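HD-GYP domain-containing protein (Bdellovibrio bacteriovorus, PDB 3TM8) binds two iron ions in an HD-type helical domain and is probably an unconventional HD-GYP protein of the cyclic-di-GMP phosphodiesterase class. Local coordinates at residues S29-G33 with D110-S115; Q35-F39 with S84-Y88; V279-S283 with H313-I318. All blocks are in the same frame, centred on the assembly; numbering follows the deposited sequence. Where two conformers were deposited one is given.

Interaction 1: residues S29-G33 with D110-S115; sequences STLRG and DIIQGS. With DMS (dimethyl sulfoxide), chain G.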
ATOM      1  N   SER A  29       3.871 -10.211   4.480  1.00  5.24           N
ATOM      2  CA  SER A  29       2.877  -9.322   5.075  1.00  6.86           C
ATOM      3  C   SER A  29       1.637 -10.058   5.587  1.00  6.38           C
ATOM      4  O   SER A  29       0.796  -9.447   6.231  1.00  7.67           O
ATOM      5  CB  SER A  29       2.468  -8.221   4.102  1.00 10.00           C
ATOM      6  OG  SER A  29       1.801  -8.774   2.993  1.00 11.43           O
ATOM      7  N   THR A  30       1.527 -11.354   5.297  1.00  5.08           N
ATOM      8  CA  THR A  30       0.438 -12.170   5.828  1.00  5.73           C
ATOM      9  C   THR A  30       0.726 -12.740   7.218  1.00  6.40           C
ATOM     10  O   THR A  30      -0.122 -13.423   7.782  1.00  7.36           O
ATOM     11  CB  THR A  30       0.055 -13.335   4.882  1.00  6.43           C
ATOM     12  OG1 THR A  30       1.139 -14.261   4.777  1.00  7.07           O
ATOM     13  CG2 THR A  30      -0.342 -12.824   3.503  1.00  7.99           C
ATOM     14  N   LEU A  31       1.925 -12.497   7.753  1.00  6.43           N
ATOM     15  CA  LEU A  31       2.296 -13.002   9.078  1.00  6.64           C
ATOM     16  C   LEU A  31       2.174 -11.866  10.083  1.00  6.40           C
ATOM     17  O   LEU A  31       3.085 -11.050  10.229  1.00  7.14           O
ATOM     18  CB  LEU A  31       3.715 -13.586   9.060  1.00  7.54           C
ATOM     19  CG  LEU A  31       3.873 -14.756   8.084  1.00  8.29           C
ATOM     20  CD1 LEU A  31       5.350 -15.140   7.967  1.00  9.98           C
ATOM     21  CD2 LEU A  31       3.025 -15.964   8.500  1.00 10.77           C
ATOM     22  N   ARG A  32       1.015 -11.785  10.732  1.00  6.63           N
ATOM     23  CA  ARG A  32       0.692 -10.641  11.568  1.00  7.24           C
ATOM     24  C   ARG A  32      -0.187 -11.081  12.720  1.00  7.10           C
ATOM     25  O   ARG A  32      -0.856 -12.114  12.641  1.00  7.94           O
ATOM     26  CB  ARG A  32      -0.071  -9.571  10.765  1.00  6.53           C
ATOM     27  CG  ARG A  32       0.690  -8.939   9.599  1.00  6.77           C
ATOM     28  CD  ARG A  32       1.794  -7.975  10.063  1.00  6.79           C
ATOM     29  NE  ARG A  32       2.567  -7.442   8.934  1.00  7.18           N
ATOM     30  CZ  ARG A  32       2.264  -6.340   8.249  1.00  8.16           C
ATOM     31  NH1 ARG A  32       1.229  -5.592   8.593  1.00  8.61           N
ATOM     32  NH2 ARG A  32       3.021  -5.965   7.228  1.00  9.78           N
ATOM     33  N   GLY A  33      -0.201 -10.287  13.783  1.00  8.47           N
ATOM     34  CA  GLY A  33      -1.126 -10.508  14.873  1.00  9.80           C
ATOM     35  C   GLY A  33      -0.729 -11.627  15.811  1.00  9.86           C
ATOM     36  O   GLY A  33       0.343 -12.233  15.682  1.00 10.38           O
ATOM     37  N   ASP A 110      -2.592  -4.281  12.183  1.00  6.78           N
ATOM     38  CA  ASP A 110      -1.429  -5.055  11.718  1.00  7.57           C
ATOM     39  C   ASP A 110      -1.878  -6.097  10.697  1.00  5.89           C
ATOM     40  O   ASP A 110      -1.288  -6.244   9.627  1.00  6.16           O
ATOM     41  CB  ASP A 110      -0.737  -5.785  12.870  1.00  9.65           C
ATOM     42  CG  ASP A 110       0.124  -4.879  13.744  1.00 11.50           C
ATOM     43  OD1 ASP A 110       0.263  -3.671  13.449  1.00 11.99           O
ATOM     44  OD2 ASP A 110       0.685  -5.405  14.736  1.00 12.08           O
ATOM     45  N   ILE A 111      -2.927  -6.837  11.035  1.00  5.88           N
ATOM     46  CA  ILE A 111      -3.405  -7.875  10.140  1.00  5.26           C
ATOM     47  C   ILE A 111      -3.961  -7.285   8.849  1.00  5.29           C
ATOM     48  O   ILE A 111      -3.627  -7.727   7.756  1.00  5.60           O
ATOM     49  CB  ILE A 111      -4.465  -8.761  10.825  1.00  5.77           C
ATOM     50  CG1 ILE A 111      -3.828  -9.559  11.972  1.00  7.22           C
ATOM     51  CG2 ILE A 111      -5.127  -9.680   9.806  1.00  6.75           C
ATOM     52  CD1 ILE A 111      -4.840 -10.160  12.924  1.00  7.46           C
ATOM     53  N   ILE A 112      -4.819  -6.278   8.974  1.00  5.05           N
ATOM     54  CA  ILE A 112      -5.496  -5.747   7.797  1.00  5.13           C
ATOM     55  C   ILE A 112      -4.526  -5.006   6.857  1.00  4.74           C
ATOM     56  O   ILE A 112      -4.587  -5.181   5.639  1.00  5.62           O
ATOM     57  CB  ILE A 112      -6.685  -4.868   8.197  1.00  6.01           C
ATOM     58  CG1 ILE A 112      -7.767  -5.756   8.822  1.00  6.47           C
ATOM     59  CG2 ILE A 112      -7.230  -4.121   6.994  1.00  6.70           C
ATOM     60  CD1 ILE A 112      -8.800  -4.992   9.602  1.00  8.15           C
ATOM     61  N   GLN A 113      -3.622  -4.205   7.413  1.00  4.52           N
ATOM     62  CA  GLN A 113      -2.607  -3.541   6.592  1.00  5.05           C
ATOM     63  C   GLN A 113      -1.829  -4.569   5.776  1.00  4.91           C
ATOM     64  O   GLN A 113      -1.590  -4.388   4.578  1.00  4.67           O
ATOM     65  CB  GLN A 113      -1.660  -2.716   7.473  1.00  5.71           C
ATOM     66  CG  GLN A 113      -0.672  -1.806   6.728  1.00  6.73           C
ATOM     67  CD  GLN A 113       0.521  -2.528   6.157  1.00  8.04           C
ATOM     68  OE1 GLN A 113       0.903  -3.605   6.609  1.00  8.01           O
ATOM     69  NE2 GLN A 113       1.143  -1.915   5.164  1.00 10.98           N
ATOM     70  N   GLY A 114      -1.459  -5.671   6.420  1.00  4.86           N
ATOM     71  CA  GLY A 114      -0.657  -6.676   5.740  1.00  4.85           C
ATOM     72  C   GLY A 114      -1.451  -7.447   4.698  1.00  4.60           C
ATOM     73  O   GLY A 114      -0.921  -7.873   3.664  1.00  5.01           O
ATOM     74  N   SER A 115      -2.732  -7.652   4.977  1.00  5.14           N
ATOM     75  CA  SER A 115      -3.609  -8.311   4.024  1.00  5.28           C
ATOM     76  C   SER A 115      -3.815  -7.444   2.775  1.00  5.60           C
ATOM     77  O   SER A 115      -3.766  -7.953   1.655  1.00  5.03           O
ATOM     78  CB  SER A 115      -4.954  -8.643   4.683  1.00  6.30           C
ATOM     79  OG  SER A 115      -5.795  -9.314   3.775  1.00  7.10           O
TER
HETATM   80  S   DMS G 310       6.712  -7.626   7.103  1.00 19.22           S
HETATM   81  O   DMS G 310       5.263  -7.347   6.095  1.00 18.49           O
HETATM   82  C1  DMS G 310       8.011  -6.592   6.380  1.00 18.99           C
HETATM   83  C2  DMS G 310       6.556  -6.832   8.723  1.00 19.38           C
HETATM   84  O   HOH W   1      -1.837  -9.890   7.403  1.00  7.36           O
HETATM   85  O   HOH W   2       1.437  -8.002  14.116  1.00 11.25           O
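S29 and R32 bind a glycine-bearing turn of helix 105-125, so the loop that follows strand 23-27 is held against this helix in the N-terminal part of the chain. S29 comes first. S29 OG lies between the backbone N and the carbonyl carbon (chi1 65°) and donates to G114 O at 2.9 Å. Its own carbonyl oxygen sits close over the glycine, with a CA-H...O contact of 3.2 Å from G114 CA to S29 O. With no side chain at G114 the loop can come this near. Water 1 donates to both S29 O and I111 O, which adds a second bridge. T30 turns to other partners, R27 O and Y85 OH.

R32 has the largest share of the contact. Its CB packs on the I111 backbone. R32 CG lies 3.3 Å from D110 O, and the bend at chi2 (-73°) keeps CD beside that same oxygen. The guanidinium then meets the amide of Q113 nearly coplanar, the planes 4° apart. R32 grips Q113 OE1 end-on with two nitrogens, NH1 at 2.8 Å and NH2 at 3.2 Å. NH1 also donates to D110 O, on a lone pair, although that oxygen already accepts from G114 N within the helix. A dimethyl sulfoxide, probably from the crystallisation liquor, takes a bond from NH2 at the guanidinium edge. G33 follows with positive phi, and its CA rests near I111 CG1. The carboxylate oxygen D110 OD1 bonds to Q106 NE2. G33 N donates to water 2, which in turn donates to D110 OD2, each bond 2.8 Å long.

Interaction 2: residues Q35-F39 with S84-Y88; sequences QKIDF and SYRTY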
ATOM      1  N   GLN A  35      -2.239 -14.622  16.502  1.00 11.46           N
ATOM      2  CA  GLN A  35      -2.537 -16.029  16.238  1.00 10.79           C
ATOM      3  C   GLN A  35      -1.240 -16.830  16.130  1.00  9.72           C
ATOM      4  O   GLN A  35      -0.318 -16.431  15.432  1.00  9.90           O
ATOM      5  CB  GLN A  35      -3.382 -16.228  14.974  1.00 11.37           C
ATOM      6  CG  GLN A  35      -3.744 -17.696  14.766  1.00 12.20           C
ATOM      7  CD  GLN A  35      -4.474 -18.010  13.469  1.00 11.98           C
ATOM      8  OE1 GLN A  35      -4.719 -19.183  13.173  1.00 12.65           O
ATOM      9  NE2 GLN A  35      -4.816 -16.981  12.687  1.00 10.94           N
ATOM     10  N   LYS A  36      -1.172 -17.962  16.820  1.00 10.34           N
ATOM     11  CA  LYS A  36       0.026 -18.796  16.760  1.00 10.98           C
ATOM     12  C   LYS A  36       0.052 -19.570  15.450  1.00 11.19           C
ATOM     13  O   LYS A  36      -0.949 -20.181  15.065  1.00 12.38           O
ATOM     14  CB  LYS A  36       0.079 -19.770  17.942  1.00 14.46           C
ATOM     15  CG  LYS A  36       0.166 -19.097  19.300  1.00 18.73           C
ATOM     16  CD  LYS A  36       0.403 -20.128  20.390  1.00 23.10           C
ATOM     17  CE  LYS A  36       0.384 -19.497  21.772  1.00 26.48           C
ATOM     18  NZ  LYS A  36       0.627 -20.512  22.837  1.00 28.89           N
ATOM     19  N   ILE A  37       1.188 -19.559  14.762  1.00 10.01           N
ATOM     20  CA  ILE A  37       1.279 -20.278  13.502  1.00  9.33           C
ATOM     21  C   ILE A  37       1.412 -21.774  13.766  1.00 10.22           C
ATOM     22  O   ILE A  37       2.095 -22.177  14.697  1.00 12.45           O
ATOM     23  CB  ILE A  37       2.445 -19.762  12.614  1.00  9.08           C
ATOM     24  CG1 ILE A  37       3.806 -20.011  13.264  1.00  8.92           C
ATOM     25  CG2 ILE A  37       2.258 -18.273  12.299  1.00  9.35           C
ATOM     26  CD1 ILE A  37       4.987 -19.541  12.390  1.00  8.04           C
ATOM     27  N   ASP A  38       0.742 -22.592  12.960  1.00 10.75           N
ATOM     28  CA  ASP A  38       0.847 -24.049  13.068  1.00 11.82           C
ATOM     29  C   ASP A  38       1.600 -24.578  11.851  1.00 10.85           C
ATOM     30  O   ASP A  38       1.216 -25.586  11.253  1.00 14.61           O
ATOM     31  CB  ASP A  38      -0.546 -24.686  13.161  1.00 14.56           C
ATOM     32  CG  ASP A  38      -0.502 -26.205  13.303  1.00 20.01           C
ATOM     33  OD1 ASP A  38       0.411 -26.718  13.976  1.00 22.18           O
ATOM     34  OD2 ASP A  38      -1.386 -26.889  12.735  1.00 22.23           O
ATOM     35  N   PHE A  39       2.663 -23.868  11.484  1.00  9.47           N
ATOM     36  CA  PHE A  39       3.555 -24.249  10.391  1.00  8.57           C
ATOM     37  C   PHE A  39       4.915 -23.590  10.621  1.00  7.22           C
ATOM     38  O   PHE A  39       5.000 -22.554  11.279  1.00  8.91           O
ATOM     39  CB  PHE A  39       2.995 -23.789   9.041  1.00  8.16           C
ATOM     40  CG  PHE A  39       2.564 -22.343   9.023  1.00  8.11           C
ATOM     41  CD1 PHE A  39       3.449 -21.332   8.673  1.00  7.84           C
ATOM     42  CD2 PHE A  39       1.268 -22.001   9.361  1.00  8.00           C
ATOM     43  CE1 PHE A  39       3.040 -19.997   8.669  1.00  8.13           C
ATOM     44  CE2 PHE A  39       0.856 -20.676   9.368  1.00  8.13           C
ATOM     45  CZ  PHE A  39       1.737 -19.672   9.017  1.00  8.70           C
ATOM     46  N   SER A  84      -2.570 -25.590   6.798  1.00 10.02           N
ATOM     47  CA  SER A  84      -2.446 -24.872   8.061  0.50 11.07           C
ATOM     48  C   SER A  84      -2.261 -23.373   7.830  1.00  8.97           C
ATOM     49  O   SER A  84      -2.845 -22.544   8.542  1.00 10.75           O
ATOM     50  CB  SER A  84      -1.280 -25.426   8.880  0.50 14.51           C
ATOM     51  OG  SER A  84      -1.099 -24.677  10.068  0.50 18.07           O
ATOM     52  N   TYR A  85      -1.452 -23.020   6.832  1.00  8.26           N
ATOM     53  CA  TYR A  85      -1.246 -21.622   6.470  1.00  7.12           C
ATOM     54  C   TYR A  85      -2.536 -20.976   5.952  1.00  6.58           C
ATOM     55  O   TYR A  85      -2.899 -19.868   6.356  1.00  7.19           O
ATOM     56  CB  TYR A  85      -0.136 -21.484   5.424  1.00  7.79           C
ATOM     57  CG  TYR A  85      -0.069 -20.088   4.867  1.00  6.90           C
ATOM     58  CD1 TYR A  85       0.492 -19.049   5.602  1.00  7.54           C
ATOM     59  CD2 TYR A  85      -0.622 -19.793   3.630  1.00  7.88           C
ATOM     60  CE1 TYR A  85       0.536 -17.755   5.100  1.00  8.14           C
ATOM     61  CE2 TYR A  85      -0.586 -18.506   3.122  1.00  8.47           C
ATOM     62  CZ  TYR A  85      -0.017 -17.496   3.863  1.00  7.68           C
ATOM     63  OH  TYR A  85       0.007 -16.224   3.339  1.00  9.11           O
ATOM     64  N   ARG A  86      -3.232 -21.667   5.059  1.00  7.85           N
ATOM     65  CA  ARG A  86      -4.454 -21.101   4.500  1.00  8.96           C
ATOM     66  C   ARG A  86      -5.489 -20.831   5.586  1.00  9.31           C
ATOM     67  O   ARG A  86      -6.180 -19.803   5.563  1.00  9.96           O
ATOM     68  CB  ARG A  86      -5.041 -22.013   3.416  1.00 10.81           C
ATOM     69  CG  ARG A  86      -4.233 -22.055   2.115  1.00 14.13           C
ATOM     70  CD  ARG A  86      -5.021 -22.737   0.996  1.00 18.47           C
ATOM     71  NE  ARG A  86      -5.423 -24.093   1.362  1.00 21.44           N
ATOM     72  CZ  ARG A  86      -4.848 -25.201   0.904  1.00 23.31           C
ATOM     73  NH1 ARG A  86      -3.848 -25.126   0.036  1.00 23.45           N
ATOM     74  NH2 ARG A  86      -5.285 -26.388   1.306  1.00 24.55           N
ATOM     75  N   THR A  87      -5.615 -21.754   6.535  1.00  9.42           N
ATOM     76  CA  THR A  87      -6.583 -21.574   7.615  0.50  9.21           C
ATOM     77  C   THR A  87      -6.135 -20.470   8.566  1.00  9.20           C
ATOM     78  O   THR A  87      -6.958 -19.706   9.058  1.00  9.40           O
ATOM     79  CB  THR A  87      -6.875 -22.884   8.385  0.50 10.47           C
ATOM     80  OG1 THR A  87      -5.663 -23.403   8.949  0.50  9.71           O
ATOM     81  CG2 THR A  87      -7.496 -23.913   7.456  0.50 12.96           C
ATOM     82  N   TYR A  88      -4.832 -20.378   8.807  1.00  8.09           N
ATOM     83  CA  TYR A  88      -4.278 -19.292   9.609  1.00  8.33           C
ATOM     84  C   TYR A  88      -4.641 -17.937   9.012  1.00  7.57           C
ATOM     85  O   TYR A  88      -5.115 -17.036   9.710  1.00  7.75           O
ATOM     86  CB  TYR A  88      -2.755 -19.450   9.689  1.00  8.36           C
ATOM     87  CG  TYR A  88      -2.007 -18.213  10.127  1.00  7.40           C
ATOM     88  CD1 TYR A  88      -1.736 -17.974  11.472  1.00  7.80           C
ATOM     89  CD2 TYR A  88      -1.550 -17.289   9.189  1.00  7.42           C
ATOM     90  CE1 TYR A  88      -1.046 -16.836  11.873  1.00  8.04           C
ATOM     91  CE2 TYR A  88      -0.866 -16.163   9.578  1.00  7.19           C
ATOM     92  CZ  TYR A  88      -0.618 -15.928  10.912  1.00  7.87           C
ATOM     93  OH  TYR A  88       0.072 -14.785  11.265  1.00  8.07           O
TER
HETATM   94  O   HOH W   3       0.626 -14.453  13.861  1.00  8.92           O
HETATM   95  O   HOH W   4      -1.506 -22.240  11.365  1.00 21.21           O
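An aromatic cluster of F39, Y85 and Y88 joins the loop before strand 41-45 to the first half of helix 82-97. F39 is the central ring. Its edge points at the face of Y88, with centroids 5.5 Å apart and planes at 83°. The edge of Y85 in turn approaches the face of F39 in an offset edge-to-face pair, and Y85 CB lies over that same F39 face as a CH-pi contact. I37 CB lies toward the rim of the opposite face of F39, while I37 CG2 reaches Y88 CE1 at 3.6 Å.

Polar bonds also join the loop to the helix. Q35 is extended from chi1 (-177°) onward and runs alongside the Y88 ring, Q35 CD 3.4 Å from Y88 CD1, the amide turned 34° from the ring. Q35 NE2 donates to Y88 O at 3.0 Å and also binds N92 OD1. In one of two conformers of S84, S84 OG donates to D38 O at 2.8 Å, but from well above the carbonyl plane. Water 3 joins Q35 O to Y88 OH. Edge-to-face ring pairs, one of them offset, mark this as an aromatic cluster that packs an irregular loop on a helix.

Interaction 3: residues V279-S283 with H313-I318; sequences VLVSS and HPLQHI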
ATOM      1  N   VAL A 279      -6.309  13.220  -8.737  1.00  8.79           N
ATOM      2  CA  VAL A 279      -5.773  14.420  -8.103  1.00 10.26           C
ATOM      3  C   VAL A 279      -5.620  14.175  -6.599  1.00  8.84           C
ATOM      4  O   VAL A 279      -4.620  14.566  -5.992  1.00  8.67           O
ATOM      5  CB  VAL A 279      -6.668  15.656  -8.360  1.00 11.47           C
ATOM      6  CG1 VAL A 279      -6.057  16.897  -7.711  1.00 11.36           C
ATOM      7  CG2 VAL A 279      -6.857  15.859  -9.850  1.00 13.14           C
ATOM      8  N   LEU A 280      -6.612  13.509  -6.011  1.00 10.00           N
ATOM      9  CA  LEU A 280      -6.579  13.172  -4.602  0.50  9.64           C
ATOM     10  C   LEU A 280      -5.404  12.228  -4.297  1.00  7.71           C
ATOM     11  O   LEU A 280      -4.624  12.471  -3.372  1.00  8.49           O
ATOM     12  CB  LEU A 280      -7.925  12.550  -4.210  0.50 10.64           C
ATOM     13  CG  LEU A 280      -8.296  12.458  -2.734  0.50 11.59           C
ATOM     14  CD1 LEU A 280      -9.792  12.260  -2.551  0.50 10.45           C
ATOM     15  CD2 LEU A 280      -7.535  11.324  -2.092  0.50 11.64           C
ATOM     16  N   VAL A 281      -5.275  11.163  -5.081  1.00  7.03           N
ATOM     17  CA  VAL A 281      -4.178  10.223  -4.878  1.00  7.38           C
ATOM     18  C   VAL A 281      -2.823  10.900  -5.089  1.00  6.63           C
ATOM     19  O   VAL A 281      -1.861  10.610  -4.376  1.00  7.45           O
ATOM     20  CB  VAL A 281      -4.308   8.981  -5.780  1.00  8.03           C
ATOM     21  CG1 VAL A 281      -3.097   8.072  -5.612  1.00  7.47           C
ATOM     22  CG2 VAL A 281      -5.577   8.217  -5.441  1.00  8.94           C
ATOM     23  N   SER A 282      -2.744  11.797  -6.068  1.00  6.68           N
ATOM     24  CA  SER A 282      -1.507  12.535  -6.300  1.00  6.95           C
ATOM     25  C   SER A 282      -1.069  13.304  -5.050  1.00  6.90           C
ATOM     26  O   SER A 282       0.108  13.280  -4.681  1.00  6.60           O
ATOM     27  CB  SER A 282      -1.637  13.474  -7.496  1.00  7.51           C
ATOM     28  OG  SER A 282      -0.443  14.219  -7.653  1.00  9.26           O
ATOM     29  N   SER A 283      -2.011  13.984  -4.403  1.00  6.88           N
ATOM     30  CA  SER A 283      -1.715  14.715  -3.176  1.00  7.21           C
ATOM     31  C   SER A 283      -1.282  13.789  -2.038  1.00  6.99           C
ATOM     32  O   SER A 283      -0.286  14.048  -1.359  1.00  7.78           O
ATOM     33  CB  SER A 283      -2.922  15.551  -2.736  1.00  8.67           C
ATOM     34  OG  SER A 283      -3.312  16.467  -3.749  1.00  9.62           O
ATOM     35  N   HIS A 313      -0.128  20.843  -6.058  1.00 11.22           N
ATOM     36  CA  HIS A 313      -1.304  20.168  -5.493  1.00 10.97           C
ATOM     37  C   HIS A 313      -2.256  21.167  -4.867  1.00 10.99           C
ATOM     38  O   HIS A 313      -1.827  22.213  -4.395  1.00 12.10           O
ATOM     39  CB  HIS A 313      -0.890  19.140  -4.443  1.00 11.10           C
ATOM     40  CG  HIS A 313       0.157  18.193  -4.928  1.00 10.80           C
ATOM     41  ND1 HIS A 313      -0.135  17.087  -5.698  1.00 10.45           N
ATOM     42  CD2 HIS A 313       1.503  18.197  -4.770  1.00 11.18           C
ATOM     43  CE1 HIS A 313       0.984  16.444  -5.982  1.00 10.97           C
ATOM     44  NE2 HIS A 313       1.993  17.104  -5.440  1.00 11.54           N
ATOM     45  N   PRO A 314      -3.555  20.842  -4.842  1.00 10.38           N
ATOM     46  CA  PRO A 314      -4.494  21.811  -4.265  1.00  9.67           C
ATOM     47  C   PRO A 314      -4.180  22.070  -2.798  1.00 10.31           C
ATOM     48  O   PRO A 314      -3.976  21.128  -2.022  1.00  9.25           O
ATOM     49  CB  PRO A 314      -5.849  21.108  -4.390  1.00 11.88           C
ATOM     50  CG  PRO A 314      -5.651  20.084  -5.475  1.00 11.67           C
ATOM     51  CD  PRO A 314      -4.235  19.616  -5.297  1.00 11.03           C
ATOM     52  N   LEU A 315      -4.163  23.339  -2.405  1.00 10.50           N
ATOM     53  CA  LEU A 315      -3.854  23.670  -1.026  1.00  9.56           C
ATOM     54  C   LEU A 315      -4.811  22.960  -0.067  1.00  9.35           C
ATOM     55  O   LEU A 315      -4.395  22.515   0.999  1.00  9.14           O
ATOM     56  CB  LEU A 315      -3.879  25.184  -0.797  1.00  9.96           C
ATOM     57  CG  LEU A 315      -3.621  25.667   0.632  1.00 11.21           C
ATOM     58  CD1 LEU A 315      -2.229  25.249   1.132  1.00 11.81           C
ATOM     59  CD2 LEU A 315      -3.835  27.179   0.744  1.00 10.65           C
ATOM     60  N   GLN A 316      -6.087  22.851  -0.431  1.00  9.43           N
ATOM     61  CA  GLN A 316      -7.026  22.171   0.464  1.00  9.35           C
ATOM     62  C   GLN A 316      -6.635  20.710   0.735  1.00  9.19           C
ATOM     63  O   GLN A 316      -6.838  20.207   1.841  1.00  9.33           O
ATOM     64  CB  GLN A 316      -8.488  22.293  -0.001  1.00 10.95           C
ATOM     65  CG  GLN A 316      -8.834  21.649  -1.338  1.00 12.29           C
ATOM     66  CD  GLN A 316      -8.702  22.601  -2.508  1.00 12.64           C
ATOM     67  OE1 GLN A 316      -7.776  23.405  -2.567  1.00 12.01           O
ATOM     68  NE2 GLN A 316      -9.639  22.526  -3.441  1.00 15.24           N
ATOM     69  N   HIS A 317      -6.076  20.031  -0.262  1.00  8.27           N
ATOM     70  CA  HIS A 317      -5.623  18.662  -0.035  1.00  8.20           C
ATOM     71  C   HIS A 317      -4.465  18.646   0.942  1.00  7.86           C
ATOM     72  O   HIS A 317      -4.422  17.820   1.852  1.00  8.16           O
ATOM     73  CB  HIS A 317      -5.160  18.009  -1.331  1.00  8.16           C
ATOM     74  CG  HIS A 317      -6.263  17.702  -2.289  1.00  8.55           C
ATOM     75  ND1 HIS A 317      -6.062  16.962  -3.435  1.00  9.75           N
ATOM     76  CD2 HIS A 317      -7.573  18.041  -2.284  1.00  9.34           C
ATOM     77  CE1 HIS A 317      -7.202  16.854  -4.092  1.00 10.61           C
ATOM     78  NE2 HIS A 317      -8.133  17.505  -3.419  1.00 10.48           N
ATOM     79  N   ILE A 318      -3.517  19.553   0.743  1.00  8.78           N
ATOM     80  CA  ILE A 318      -2.335  19.566   1.590  0.50  9.52           C
ATOM     81  C   ILE A 318      -2.704  19.910   3.031  1.00  9.07           C
ATOM     82  O   ILE A 318      -2.204  19.290   3.964  1.00 10.70           O
ATOM     83  CB  ILE A 318      -1.245  20.496   1.034  0.50 12.05           C
ATOM     84  CG1 ILE A 318      -0.803  19.985  -0.337  0.50 13.22           C
ATOM     85  CG2 ILE A 318      -0.058  20.559   1.980  0.50 13.90           C
ATOM     86  CD1 ILE A 318      -0.575  18.478  -0.371  0.50 14.73           C
TER
HETATM   87  O   HOH W   5      -2.723  16.869  -6.679  1.00 11.33           O
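S283 and H317 form the polar centre where helix 276-293 of the HD domain meets the start of helix 315-325. H317 can be followed outward from its backbone. H317 CB packs on the serine, 3.6 Å from S283 CB. H317 CG lies anti to the carbonyl carbon (chi1 -70°), which sends the ring toward the other helix, and is 3.5 Å from S283 OG. H317 ND1 comes next and shares a hydrogen bond of 2.8 Å with S283 OG, which lies at the ring edge, in plane. H317 CE1 then reaches the turn before the serine, 3.8 Å from both L280 CA and V279 CG1. P314 CG sits over the centre of one ring face, and V279 CG1 touches this same proline atom at 3.9 Å.

H313 is tied in through water. Water 5 bonds to S283 OG and to H313 ND1, and lies at the edge of the H313 ring. H313 CE1 faces S282 OG at 3.1 Å, while S282 OG is itself bonded to E259 O. The ring of H317 is thus clamped by a proline on its face and a hydroxyl on its edge. The bond alone does not fix the tautomer or charge of H317: ND1 may accept from the hydroxyl or, if it carries the proton, donate to it.

Overall arrangement
Interactions 1 and 2 are neighbours in the N-terminal half, their centres 13 Å apart. Interaction 2 is nested along the chain inside the loop closed by interaction 1. They touch through R32 O and Y88 OH, 3.1 Å apart, probably hydrogen-bonded. Residues 29-39 meet both helix 82-97 and helix 105-125. Interaction 3 lies on the opposite side of the chain's centre, about 28 Å from interaction 1 and 41 Å from interaction 2, between centres. It is near the iron site that H257 and E258 help form: the S282 side chain is about 9 Å from an iron ion. Interaction 1 is less close, the Q113 side chain being about 13 Å from an iron ion.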